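Local structure of pyridoxamine 5'-phosphate oxidase-related, FMN-binding (Mycobacterium smegmatis, 3F7E) at residues T22-N32 / Q52-N60. The protein probably binds coenzyme F420 and uses it to reduce carbon-carbon double bonds of its substrates. Sequence-based numbering, arbitrary orientation.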
loop_
_atom_site.group_PDB
_atom_site.type_symbol
_atom_site.label_atom_id
_atom_site.label_comp_id
_atom_site.label_asym_id
_atom_site.label_seq_id
_atom_site.Cartn_x
_atom_site.Cartn_y
_atom_site.Cartn_z
ATOM N N THR A 22 -2.629 -7.637 -2.152
ATOM C CA THR A 22 -2.957 -8.976 -2.596
ATOM C C THR A 22 -3.862 -8.818 -3.830
ATOM O O THR A 22 -4.302 -7.730 -4.141
ATOM C CB THR A 22 -3.679 -9.775 -1.490
ATOM O OG1 THR A 22 -4.845 -9.062 -1.039
ATOM C CG2 THR A 22 -2.742 -10.111 -0.314
ATOM N N VAL A 23 -4.141 -9.920 -4.521
ATOM C CA VAL A 23 -5.007 -9.858 -5.693
ATOM C C VAL A 23 -6.183 -10.784 -5.443
ATOM O O VAL A 23 -5.998 -11.929 -5.002
ATOM C CB VAL A 23 -4.260 -10.254 -7.011
ATOM C CG1 VAL A 23 -5.117 -9.977 -8.208
ATOM C CG2 VAL A 23 -2.973 -9.494 -7.162
ATOM N N ARG A 24 -7.380 -10.279 -5.746
ATOM C CA ARG A 24 -8.576 -11.105 -5.658
ATOM C C ARG A 24 -8.654 -12.116 -6.823
ATOM O O ARG A 24 -8.044 -11.934 -7.860
ATOM C CB ARG A 24 -9.807 -10.215 -5.683
ATOM C CG ARG A 24 -9.859 -9.208 -4.546
ATOM C CD ARG A 24 -11.051 -8.243 -4.651
ATOM N NE ARG A 24 -11.183 -7.457 -3.426
ATOM C CZ ARG A 24 -12.131 -7.642 -2.504
ATOM N NH1 ARG A 24 -13.053 -8.588 -2.659
ATOM N NH2 ARG A 24 -12.151 -6.878 -1.417
ATOM N N PRO A 25 -9.428 -13.208 -6.659
ATOM C CA PRO A 25 -9.649 -14.144 -7.765
ATOM C C PRO A 25 -10.166 -13.503 -9.051
ATOM O O PRO A 25 -9.901 -14.038 -10.127
ATOM C CB PRO A 25 -10.679 -15.128 -7.192
ATOM C CG PRO A 25 -10.355 -15.150 -5.728
ATOM C CD PRO A 25 -10.063 -13.682 -5.418
ATOM N N ASP A 26 -10.859 -12.367 -8.960
ATOM C CA ASP A 26 -11.339 -11.653 -10.156
ATOM C C ASP A 26 -10.259 -10.776 -10.821
ATOM O O ASP A 26 -10.529 -10.077 -11.803
ATOM C CB ASP A 26 -12.623 -10.857 -9.848
ATOM C CG ASP A 26 -12.376 -9.597 -9.030
ATOM O OD1 ASP A 26 -13.337 -8.848 -8.789
ATOM O OD2 ASP A 26 -11.235 -9.335 -8.611
ATOM N N GLY A 27 -9.045 -10.800 -10.276
ATOM C CA GLY A 27 -7.948 -10.104 -10.891
ATOM C C GLY A 27 -7.811 -8.652 -10.470
ATOM O O GLY A 27 -7.006 -7.954 -11.045
ATOM N N THR A 28 -8.608 -8.191 -9.504
ATOM C CA THR A 28 -8.466 -6.809 -9.021
ATOM C C THR A 28 -7.722 -6.780 -7.674
ATOM O O THR A 28 -7.783 -7.738 -6.931
ATOM C CB THR A 28 -9.833 -6.103 -8.908
ATOM O OG1 THR A 28 -10.617 -6.708 -7.876
ATOM C CG2 THR A 28 -10.627 -6.174 -10.240
ATOM N N PRO A 29 -6.993 -5.693 -7.375
ATOM C CA PRO A 29 -6.143 -5.665 -6.173
ATOM C C PRO A 29 -6.861 -5.220 -4.912
ATOM O O PRO A 29 -7.916 -4.570 -4.958
ATOM C CB PRO A 29 -5.041 -4.683 -6.565
ATOM C CG PRO A 29 -5.743 -3.695 -7.474
ATOM C CD PRO A 29 -6.799 -4.483 -8.218
ATOM N N GLN A 30 -6.248 -5.573 -3.790
ATOM C CA GLN A 30 -6.654 -5.175 -2.446
ATOM C C GLN A 30 -5.372 -4.707 -1.746
ATOM O O GLN A 30 -4.328 -5.333 -1.927
ATOM C CB GLN A 30 -7.219 -6.404 -1.686
ATOM C CG GLN A 30 -7.641 -6.048 -0.301
ATOM C CD GLN A 30 -8.444 -7.106 0.377
ATOM O OE1 GLN A 30 -8.385 -7.207 1.599
ATOM N NE2 GLN A 30 -9.210 -7.893 -0.384
ATOM N N VAL A 31 -5.438 -3.651 -0.918
ATOM C CA VAL A 31 -4.257 -3.229 -0.165
ATOM C C VAL A 31 -4.711 -2.711 1.200
ATOM O O VAL A 31 -5.704 -1.965 1.323
ATOM C CB VAL A 31 -3.401 -2.205 -0.971
ATOM C CG1 VAL A 31 -4.185 -0.948 -1.307
ATOM C CG2 VAL A 31 -2.138 -1.843 -0.238
ATOM N N ASN A 32 -3.969 -3.079 2.231
ATOM C CA ASN A 32 -4.330 -2.755 3.610
ATOM C C ASN A 32 -3.085 -2.415 4.411
ATOM O O ASN A 32 -2.046 -3.076 4.279
ATOM C CB ASN A 32 -5.011 -3.947 4.296
ATOM C CG ASN A 32 -6.251 -4.380 3.570
ATOM O OD1 ASN A 32 -7.287 -3.700 3.661
ATOM N ND2 ASN A 32 -6.164 -5.480 2.806
ATOM N N GLN A 52 -11.378 -11.548 3.448
ATOM C CA GLN A 52 -11.052 -11.628 2.035
ATOM C C GLN A 52 -9.547 -11.690 1.792
ATOM O O GLN A 52 -9.108 -12.362 0.862
ATOM C CB GLN A 52 -11.652 -10.456 1.250
ATOM C CG GLN A 52 -11.523 -10.612 -0.251
ATOM C CD GLN A 52 -12.231 -11.851 -0.787
ATOM O OE1 GLN A 52 -13.397 -12.126 -0.440
ATOM N NE2 GLN A 52 -11.535 -12.606 -1.639
ATOM N N LYS A 53 -8.764 -10.959 2.590
ATOM C CA LYS A 53 -7.313 -10.943 2.373
ATOM C C LYS A 53 -6.743 -12.363 2.442
ATOM O O LYS A 53 -5.876 -12.739 1.656
ATOM C CB LYS A 53 -6.593 -10.096 3.432
ATOM C CG LYS A 53 -7.186 -8.780 3.804
ATOM C CD LYS A 53 -6.573 -8.301 5.115
ATOM C CE LYS A 53 -7.260 -7.065 5.662
ATOM N NZ LYS A 53 -6.539 -6.594 6.883
ATOM N N TYR A 54 -7.247 -13.161 3.385
ATOM C CA TYR A 54 -6.849 -14.559 3.475
ATOM C C TYR A 54 -7.270 -15.372 2.259
ATOM O O TYR A 54 -6.465 -16.114 1.690
ATOM C CB TYR A 54 -7.400 -15.183 4.764
ATOM C CG TYR A 54 -7.207 -16.671 4.918
ATOM C CD1 TYR A 54 -6.045 -17.181 5.466
ATOM C CD2 TYR A 54 -8.201 -17.563 4.538
ATOM C CE1 TYR A 54 -5.873 -18.564 5.623
ATOM C CE2 TYR A 54 -8.051 -18.924 4.685
ATOM C CZ TYR A 54 -6.884 -19.425 5.225
ATOM O OH TYR A 54 -6.753 -20.780 5.366
ATOM N N ARG A 55 -8.532 -15.227 1.855
ATOM C CA ARG A 55 -8.989 -15.912 0.648
ATOM C C ARG A 55 -8.166 -15.539 -0.583
ATOM O O ARG A 55 -7.871 -16.389 -1.420
ATOM C CB ARG A 55 -10.468 -15.646 0.409
ATOM C CG ARG A 55 -11.326 -16.208 1.495
ATOM C CD ARG A 55 -12.830 -16.130 1.188
ATOM N NE ARG A 55 -13.388 -14.775 1.220
ATOM C CZ ARG A 55 -13.829 -14.146 2.313
ATOM N NH1 ARG A 55 -14.359 -12.932 2.201
ATOM N NH2 ARG A 55 -13.759 -14.720 3.515
ATOM N N ASN A 56 -7.751 -14.272 -0.665
ATOM C CA ASN A 56 -6.938 -13.842 -1.805
ATOM C C ASN A 56 -5.644 -14.660 -1.862
ATOM O O ASN A 56 -5.246 -15.172 -2.932
ATOM C CB ASN A 56 -6.570 -12.356 -1.708
ATOM C CG ASN A 56 -7.760 -11.435 -1.865
ATOM O OD1 ASN A 56 -8.843 -11.857 -2.280
ATOM N ND2 ASN A 56 -7.543 -10.166 -1.552
ATOM N N ILE A 57 -4.958 -14.782 -0.729
ATOM C CA ILE A 57 -3.641 -15.431 -0.704
ATOM C C ILE A 57 -3.756 -16.945 -0.876
ATOM O O ILE A 57 -2.835 -17.549 -1.424
ATOM C CB ILE A 57 -2.807 -15.023 0.537
ATOM C CG1 ILE A 57 -3.480 -15.338 1.829
ATOM C CG2 ILE A 57 -2.463 -13.556 0.505
ATOM C CD1 ILE A 57 -2.495 -15.401 3.016
ATOM N N LYS A 58 -4.875 -17.537 -0.454
ATOM C CA LYS A 58 -5.080 -18.959 -0.700
ATOM C C LYS A 58 -5.197 -19.252 -2.190
ATOM O O LYS A 58 -4.780 -20.327 -2.637
ATOM C CB LYS A 58 -6.305 -19.501 0.042
ATOM C CG LYS A 58 -6.183 -19.439 1.560
ATOM C CD LYS A 58 -5.041 -20.303 2.090
ATOM C CE LYS A 58 -5.366 -21.765 1.936
ATOM N NZ LYS A 58 -6.490 -22.139 2.851
ATOM N N ALA A 59 -5.742 -18.311 -2.976
ATOM C CA ALA A 59 -5.886 -18.512 -4.430
ATOM C C ALA A 59 -4.717 -17.961 -5.251
ATOM O O ALA A 59 -4.464 -18.447 -6.360
ATOM C CB ALA A 59 -7.211 -17.924 -4.910
ATOM N N ASN A 60 -3.990 -16.977 -4.709
ATOM C CA ASN A 60 -2.874 -16.380 -5.420
ATOM C C ASN A 60 -1.874 -15.969 -4.344
ATOM O O ASN A 60 -2.100 -15.006 -3.641
ATOM C CB ASN A 60 -3.336 -15.166 -6.223
ATOM C CG ASN A 60 -2.224 -14.546 -7.020
ATOM O OD1 ASN A 60 -1.033 -14.737 -6.734
ATOM N ND2 ASN A 60 -2.606 -13.779 -8.047
HETATM O O HOH W 1 -2.528 -12.192 -3.654
HETATM O O HOH W 2 -6.710 -14.502 -5.265
HETATM O O HOH W 3 -5.494 -13.469 -8.806
#
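Asn56, projecting from helix 52-59 onto the hairpin formed by strands 18-23 and 29-34, supplies the one direct hydrogen bond across this contact: its ND2 lies 3.0 Å from Thr22 OG1, nearly straight at 164°, with the oxygen in the amide plane. Thr22 meets it with OG1 set between its backbone N and carbonyl carbon (chi1 55°), which leaves CG2 to touch Ile57 CG2 at 3.6 Å. Within the helix, Gln52 NE2 donates to Asn56 OD1 at 2.9 Å and 178°, so both ends of the Asn56 amide are bonded and its rotation is fixed.

Van der Waals contacts flank this polar centre. Gln52 CG rests over one face of the Arg24 guanidinium, offset toward the rim, with NH1 3.5 Å away. Lys53, its chain extended beyond CG, crosses Gln30 at about a right angle, CG 3.0 Å from Gln30 OE1, and carries CE within 3.4 Å of Asn32 ND2, which donates to Gln30 OE1 at 3.1 Å.

Two waters join backbone to backbone, Val23 O to Asn56 O and Val23 N to Asn60 O; a third links Arg24 O to Asn60 ND2. Asn60 OD1 accepts from Ala62 N, and ND2 bonds weakly to Gly27 O of the second subunit. The polar link between helix and hairpin thus consists of one direct amide-to-hydroxyl bond and three waters, beside the dimer interface.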